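Local coordinates for serine-rich secreted cell wall anchored (LPXTG-motif ) protein (Lactobacillus reuteri ATCC 53608, PDB 5NXK) that probably acts as a cell-wall-anchored beta-solenoid adhesin in attachment of the gut bacterium to its host, at residues A[199-210]-A[229-240]. Numbering follows the deposited sequence.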
ATOM      1  N   GLY A 199     -15.721  -5.124  -3.351  1.00 19.29           N
ATOM      2  CA  GLY A 199     -15.958  -3.840  -3.990  1.00 18.24           C
ATOM      3  C   GLY A 199     -15.774  -2.640  -3.068  1.00 18.33           C
ATOM      4  O   GLY A 199     -16.269  -1.539  -3.341  1.00 23.58           O
ATOM      5  N   ILE A 200     -15.027  -2.845  -1.994  1.00 21.37           N
ATOM      6  CA  ILE A 200     -14.787  -1.805  -0.993  1.00 25.00           C
ATOM      7  C   ILE A 200     -13.320  -1.381  -0.998  1.00 23.94           C
ATOM      8  O   ILE A 200     -12.432  -2.235  -0.976  1.00 22.72           O
ATOM      9  CB  ILE A 200     -15.152  -2.307   0.415  1.00 18.10           C
ATOM     10  CG1 ILE A 200     -16.642  -2.663   0.471  1.00 21.54           C
ATOM     11  CG2 ILE A 200     -14.795  -1.265   1.492  1.00 18.79           C
ATOM     12  CD1 ILE A 200     -17.030  -3.421   1.737  1.00 22.14           C
ATOM     13  N   SER A 201     -13.071  -0.074  -1.048  1.00 21.22           N
ATOM     14  CA  SER A 201     -11.706   0.445  -0.975  1.00 22.86           C
ATOM     15  C   SER A 201     -11.612   1.469   0.152  1.00 23.71           C
ATOM     16  O   SER A 201     -12.283   2.501   0.112  1.00 22.19           O
ATOM     17  CB  SER A 201     -11.288   1.081  -2.306  1.00 22.94           C
ATOM     18  OG  SER A 201     -11.198   0.105  -3.334  1.00 20.82           O
ATOM     19  N   THR A 202     -10.721   1.219   1.109  1.00 22.24           N
ATOM     20  CA  THR A 202     -10.672   2.002   2.350  1.00 23.85           C
ATOM     21  C   THR A 202      -9.263   2.319   2.815  1.00 22.19           C
ATOM     22  O   THR A 202      -8.420   1.441   2.842  1.00 23.28           O
ATOM     23  CB  THR A 202     -11.381   1.257   3.498  1.00 25.04           C
ATOM     24  OG1 THR A 202     -12.756   1.079   3.159  1.00 28.61           O
ATOM     25  CG2 THR A 202     -11.303   2.042   4.796  1.00 25.13           C
ATOM     26  N   VAL A 203      -9.009   3.580   3.149  1.00 19.66           N
ATOM     27  CA  VAL A 203      -7.807   3.964   3.888  1.00 21.79           C
ATOM     28  C   VAL A 203      -8.216   4.448   5.264  1.00 23.82           C
ATOM     29  O   VAL A 203      -9.113   5.289   5.375  1.00 21.47           O
ATOM     30  CB  VAL A 203      -7.017   5.065   3.176  1.00 21.74           C
ATOM     31  CG1 VAL A 203      -5.803   5.512   4.029  1.00 19.28           C
ATOM     32  CG2 VAL A 203      -6.574   4.574   1.796  1.00 22.92           C
ATOM     33  N   THR A 204      -7.612   3.901   6.315  1.00 20.23           N
ATOM     34  CA  THR A 204      -7.909   4.400   7.663  1.00 19.44           C
ATOM     35  C   THR A 204      -6.635   4.904   8.318  1.00 23.57           C
ATOM     36  O   THR A 204      -5.550   4.400   8.039  1.00 24.00           O
ATOM     37  CB  THR A 204      -8.525   3.331   8.588  1.00 21.85           C
ATOM     38  OG1 THR A 204      -7.546   2.312   8.860  1.00 24.41           O
ATOM     39  CG2 THR A 204      -9.739   2.699   7.940  1.00 24.16           C
ATOM     40  N   VAL A 205      -6.761   5.930   9.145  1.00 19.46           N
ATOM     41  CA  VAL A 205      -5.652   6.378   9.971  1.00 24.06           C
ATOM     42  C   VAL A 205      -6.112   6.251  11.431  1.00 26.14           C
ATOM     43  O   VAL A 205      -7.084   6.895  11.837  1.00 25.39           O
ATOM     44  CB  VAL A 205      -5.233   7.827   9.640  1.00 22.50           C
ATOM     45  CG1 VAL A 205      -4.029   8.245  10.493  1.00 21.87           C
ATOM     46  CG2 VAL A 205      -4.908   7.966   8.150  1.00 23.47           C
ATOM     47  N   GLY A 206      -5.446   5.402  12.213  1.00 23.59           N
ATOM     48  CA  GLY A 206      -5.958   5.040  13.532  1.00 22.87           C
ATOM     49  C   GLY A 206      -5.795   6.123  14.596  1.00 27.57           C
ATOM     50  O   GLY A 206      -5.143   7.151  14.357  1.00 27.04           O
ATOM     51  N   ASN A 207      -6.400   5.904  15.765  1.00 24.13           N
ATOM     52  CA  ASN A 207      -6.253   6.831  16.888  1.00 28.21           C
ATOM     53  C   ASN A 207      -4.814   7.201  17.156  1.00 28.03           C
ATOM     54  O   ASN A 207      -3.964   6.328  17.223  1.00 29.06           O
ATOM     55  CB  ASN A 207      -6.821   6.257  18.183  1.00 37.08           C
ATOM     56  CG  ASN A 207      -8.315   6.252  18.214  1.00 54.07           C
ATOM     57  OD1 ASN A 207      -8.975   6.317  17.179  1.00 54.23           O
ATOM     58  ND2 ASN A 207      -8.869   6.236  19.420  1.00 65.54           N
ATOM     59  N   ASN A 208      -4.555   8.497  17.322  1.00 28.30           N
ATOM     60  CA  ASN A 208      -3.232   8.998  17.685  1.00 29.37           C
ATOM     61  C   ASN A 208      -2.138   8.605  16.712  1.00 31.15           C
ATOM     62  O   ASN A 208      -0.960   8.630  17.066  1.00 33.22           O
ATOM     63  CB  ASN A 208      -2.842   8.528  19.083  1.00 31.51           C
ATOM     64  CG  ASN A 208      -3.815   8.987  20.139  1.00 48.72           C
ATOM     65  OD1 ASN A 208      -4.579   8.188  20.689  1.00 57.77           O
ATOM     66  ND2 ASN A 208      -3.794  10.286  20.438  1.00 54.65           N
ATOM     67  N   ALA A 209      -2.516   8.252  15.489  1.00 26.25           N
ATOM     68  CA  ALA A 209      -1.515   7.905  14.479  1.00 23.91           C
ATOM     69  C   ALA A 209      -1.171   9.115  13.635  1.00 29.09           C
ATOM     70  O   ALA A 209      -1.896  10.107  13.636  1.00 29.95           O
ATOM     71  CB  ALA A 209      -2.010   6.782  13.598  1.00 24.84           C
ATOM     72  N   SER A 210      -0.077   9.025  12.891  1.00 25.39           N
ATOM     73  CA  SER A 210       0.262  10.072  11.952  1.00 25.00           C
ATOM     74  C   SER A 210       0.519   9.460  10.572  1.00 27.19           C
ATOM     75  O   SER A 210       1.088   8.364  10.437  1.00 27.52           O
ATOM     76  CB  SER A 210       1.459  10.905  12.449  1.00 33.39           C
ATOM     77  OG  SER A 210       2.707  10.395  11.998  1.00 46.61           O
ATOM     78  N   ARG A 229     -18.299  -0.409  -4.886  1.00 18.52           N
ATOM     79  CA  ARG A 229     -19.479  -0.080  -4.067  1.00 18.66           C
ATOM     80  C   ARG A 229     -19.195   0.949  -2.954  1.00 21.51           C
ATOM     81  O   ARG A 229     -20.075   1.729  -2.606  1.00 22.48           O
ATOM     82  CB  ARG A 229     -20.126  -1.345  -3.461  1.00 21.75           C
ATOM     83  CG  ARG A 229     -19.330  -2.103  -2.396  1.00 23.57           C
ATOM     84  CD  ARG A 229     -20.280  -2.995  -1.526  1.00 25.81           C
ATOM     85  NE  ARG A 229     -20.857  -2.234  -0.404  1.00 28.81           N
ATOM     86  CZ  ARG A 229     -22.153  -1.953  -0.250  1.00 28.46           C
ATOM     87  NH1 ARG A 229     -23.043  -2.392  -1.134  1.00 27.80           N
ATOM     88  NH2 ARG A 229     -22.562  -1.235   0.801  1.00 20.73           N
ATOM     89  N   GLU A 230     -18.002   0.931  -2.362  1.00 23.58           N
ATOM     90  CA  GLU A 230     -17.684   1.888  -1.292  1.00 21.66           C
ATOM     91  C   GLU A 230     -16.249   2.386  -1.402  1.00 23.62           C
ATOM     92  O   GLU A 230     -15.338   1.648  -1.805  1.00 20.80           O
ATOM     93  CB  GLU A 230     -17.853   1.278   0.115  1.00 23.28           C
ATOM     94  CG  GLU A 230     -19.228   0.690   0.474  1.00 28.16           C
ATOM     95  CD  GLU A 230     -19.238   0.023   1.859  1.00 30.62           C
ATOM     96  OE1 GLU A 230     -18.514   0.502   2.771  1.00 29.03           O
ATOM     97  OE2 GLU A 230     -19.900  -1.038   2.010  1.00 27.30           O
ATOM     98  N   ASN A 231     -16.058   3.640  -1.009  1.00 19.59           N
ATOM     99  CA  ASN A 231     -14.740   4.263  -0.948  1.00 21.11           C
ATOM    100  C   ASN A 231     -14.648   5.039   0.356  1.00 23.57           C
ATOM    101  O   ASN A 231     -15.477   5.891   0.600  1.00 24.38           O
ATOM    102  CB  ASN A 231     -14.523   5.194  -2.141  1.00 18.26           C
ATOM    103  CG  ASN A 231     -14.475   4.443  -3.461  1.00 22.05           C
ATOM    104  OD1 ASN A 231     -13.429   3.920  -3.846  1.00 21.69           O
ATOM    105  ND2 ASN A 231     -15.624   4.346  -4.135  1.00 19.75           N
ATOM    106  N   HIS A 232     -13.643   4.771   1.179  1.00 22.08           N
ATOM    107  CA  HIS A 232     -13.573   5.417   2.491  1.00 21.21           C
ATOM    108  C   HIS A 232     -12.218   6.031   2.768  1.00 21.04           C
ATOM    109  O   HIS A 232     -11.198   5.447   2.427  1.00 23.65           O
ATOM    110  CB  HIS A 232     -13.878   4.420   3.608  1.00 20.84           C
ATOM    111  CG  HIS A 232     -15.248   3.838   3.552  1.00 22.10           C
ATOM    112  ND1 HIS A 232     -16.333   4.416   4.193  1.00 21.25           N
ATOM    113  CD2 HIS A 232     -15.721   2.705   2.980  1.00 20.98           C
ATOM    114  CE1 HIS A 232     -17.405   3.682   3.987  1.00 20.68           C
ATOM    115  NE2 HIS A 232     -17.062   2.634   3.248  1.00 21.46           N
ATOM    116  N   PHE A 233     -12.210   7.211   3.379  1.00 19.40           N
ATOM    117  CA  PHE A 233     -10.989   7.743   3.980  1.00 19.12           C
ATOM    118  C   PHE A 233     -11.370   8.159   5.387  1.00 23.13           C
ATOM    119  O   PHE A 233     -12.172   9.088   5.566  1.00 21.07           O
ATOM    120  CB  PHE A 233     -10.423   8.926   3.190  1.00 18.47           C
ATOM    121  CG  PHE A 233      -9.146   9.502   3.774  1.00 19.93           C
ATOM    122  CD1 PHE A 233      -8.119   8.665   4.190  1.00 22.81           C
ATOM    123  CD2 PHE A 233      -8.959  10.880   3.858  1.00 20.35           C
ATOM    124  CE1 PHE A 233      -6.935   9.182   4.707  1.00 25.36           C
ATOM    125  CE2 PHE A 233      -7.781  11.411   4.372  1.00 23.75           C
ATOM    126  CZ  PHE A 233      -6.764  10.570   4.792  1.00 26.09           C
ATOM    127  N   ILE A 234     -10.856   7.431   6.371  1.00 18.54           N
ATOM    128  CA  ILE A 234     -11.276   7.611   7.751  1.00 20.40           C
ATOM    129  C   ILE A 234     -10.085   8.028   8.599  1.00 24.52           C
ATOM    130  O   ILE A 234      -9.107   7.308   8.686  1.00 22.06           O
ATOM    131  CB  ILE A 234     -11.889   6.329   8.341  1.00 21.82           C
ATOM    132  CG1 ILE A 234     -13.077   5.873   7.500  1.00 29.61           C
ATOM    133  CG2 ILE A 234     -12.340   6.572   9.778  1.00 24.18           C
ATOM    134  CD1 ILE A 234     -13.582   4.505   7.882  1.00 35.49           C
ATOM    135  N   VAL A 235     -10.173   9.201   9.207  1.00 18.87           N
ATOM    136  CA  VAL A 235      -9.138   9.705  10.088  1.00 20.00           C
ATOM    137  C   VAL A 235      -9.702   9.739  11.511  1.00 27.36           C
ATOM    138  O   VAL A 235     -10.615  10.504  11.804  1.00 22.59           O
ATOM    139  CB  VAL A 235      -8.677  11.092   9.649  1.00 22.31           C
ATOM    140  CG1 VAL A 235      -7.660  11.660  10.644  1.00 21.53           C
ATOM    141  CG2 VAL A 235      -8.115  11.015   8.231  1.00 19.85           C
ATOM    142  N   ASN A 236      -9.170   8.894  12.387  1.00 23.99           N
ATOM    143  CA  ASN A 236      -9.737   8.721  13.719  1.00 22.64           C
ATOM    144  C   ASN A 236      -9.285   9.785  14.730  1.00 24.91           C
ATOM    145  O   ASN A 236      -8.494  10.677  14.399  1.00 23.49           O
ATOM    146  CB  ASN A 236      -9.418   7.301  14.236  1.00 22.84           C
ATOM    147  CG  ASN A 236     -10.271   6.240  13.559  1.00 27.32           C
ATOM    148  OD1 ASN A 236     -11.405   6.025  13.964  1.00 34.75           O
ATOM    149  ND2 ASN A 236      -9.737   5.576  12.538  1.00 29.20           N
ATOM    150  N   GLU A 237      -9.811   9.699  15.950  1.00 25.49           N
ATOM    151  CA  GLU A 237      -9.540  10.715  16.969  1.00 29.35           C
ATOM    152  C   GLU A 237      -8.062  10.960  17.194  1.00 27.14           C
ATOM    153  O   GLU A 237      -7.269  10.018  17.267  1.00 28.15           O
ATOM    154  CB  GLU A 237     -10.176  10.368  18.315  1.00 34.90           C
ATOM    155  CG  GLU A 237     -11.683  10.312  18.299  1.00 53.18           C
ATOM    156  CD  GLU A 237     -12.261  10.173  19.694  1.00 64.90           C
ATOM    157  OE1 GLU A 237     -11.480   9.910  20.639  1.00 68.20           O
ATOM    158  OE2 GLU A 237     -13.497  10.306  19.837  1.00 68.48           O
ATOM    159  N   ASN A 238      -7.711  12.242  17.265  1.00 23.45           N
ATOM    160  CA  ASN A 238      -6.352  12.704  17.543  1.00 27.09           C
ATOM    161  C   ASN A 238      -5.302  12.281  16.526  1.00 28.47           C
ATOM    162  O   ASN A 238      -4.112  12.457  16.758  1.00 31.64           O
ATOM    163  CB  ASN A 238      -5.924  12.260  18.945  1.00 32.54           C
ATOM    164  CG  ASN A 238      -6.917  12.697  20.018  1.00 39.61           C
ATOM    165  OD1 ASN A 238      -7.422  13.817  19.987  1.00 40.12           O
ATOM    166  ND2 ASN A 238      -7.211  11.809  20.956  1.00 45.18           N
ATOM    167  N   ALA A 239      -5.728  11.754  15.387  1.00 23.47           N
ATOM    168  CA  ALA A 239      -4.760  11.455  14.339  1.00 21.13           C
ATOM    169  C   ALA A 239      -4.248  12.751  13.698  1.00 26.92           C
ATOM    170  O   ALA A 239      -4.928  13.778  13.722  1.00 26.57           O
ATOM    171  CB  ALA A 239      -5.359  10.533  13.292  1.00 23.23           C
ATOM    172  N   ALA A 240      -3.024  12.695  13.178  1.00 27.23           N
ATOM    173  CA  ALA A 240      -2.386  13.798  12.470  1.00 25.72           C
ATOM    174  C   ALA A 240      -2.106  13.376  11.034  1.00 30.59           C
ATOM    175  O   ALA A 240      -1.413  12.391  10.787  1.00 31.29           O
ATOM    176  CB  ALA A 240      -1.088  14.215  13.169  1.00 27.76           C
TER
HETATM  177  O   HOH W   1      -6.797   9.124  21.487  1.00 61.56           O
HETATM  178  O   HOH W   2      -1.196  11.959  16.153  1.00 50.39           O
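Val205 O takes two hydrogen bonds from one residue of the next coil, Asn236: its backbone N at 2.9 Å and its side-chain ND2 at 3.0 Å. ND2 sits above the Val205 carbonyl plane, 53° out of it, so the side chain clamps the strand end from a different direction than the backbone. This is successive-coil stacking in a right-handed parallel beta-helix, the pectate-lyase-like solenoid: strands 200-205 and 230-235 run parallel and in register, their axes 4.7 Å apart at the closest, and each continues through a matching type II turn into the neighbouring sheet. On the inward face, the Phe233 ring leans back toward the earlier coil, CE1 lying 3.9 Å from Val203 CG1, while Val235 CG2 covers one ring face; Ile223 of strand 221-226 packs against Phe233 and Val203. The outer face mixes isoleucines with polar groups, and a short chain of polar bonds runs along strand 230-235. Arg229 grips Glu230 OE2 side-on with NE and NH2, and His232 NE2 hydrogen-bonds to OE1, the other carboxylate oxygen of Glu230, on that oxygen's anti lone pair, at 2.6 Å. Ile200 lies alongside this carboxylate, its CD1 3.7 Å from Glu230 OE2. Thr202 puts OG1 beside its own backbone N (chi1 -62°), 3.4 Å from His232 CD2. At the turns, Asn208 N bonds to Glu237 O, and a water bridges the two asparagine side chains, donating to Asn208 OD1 and accepting from Asn238 ND2 at 2.8 Å.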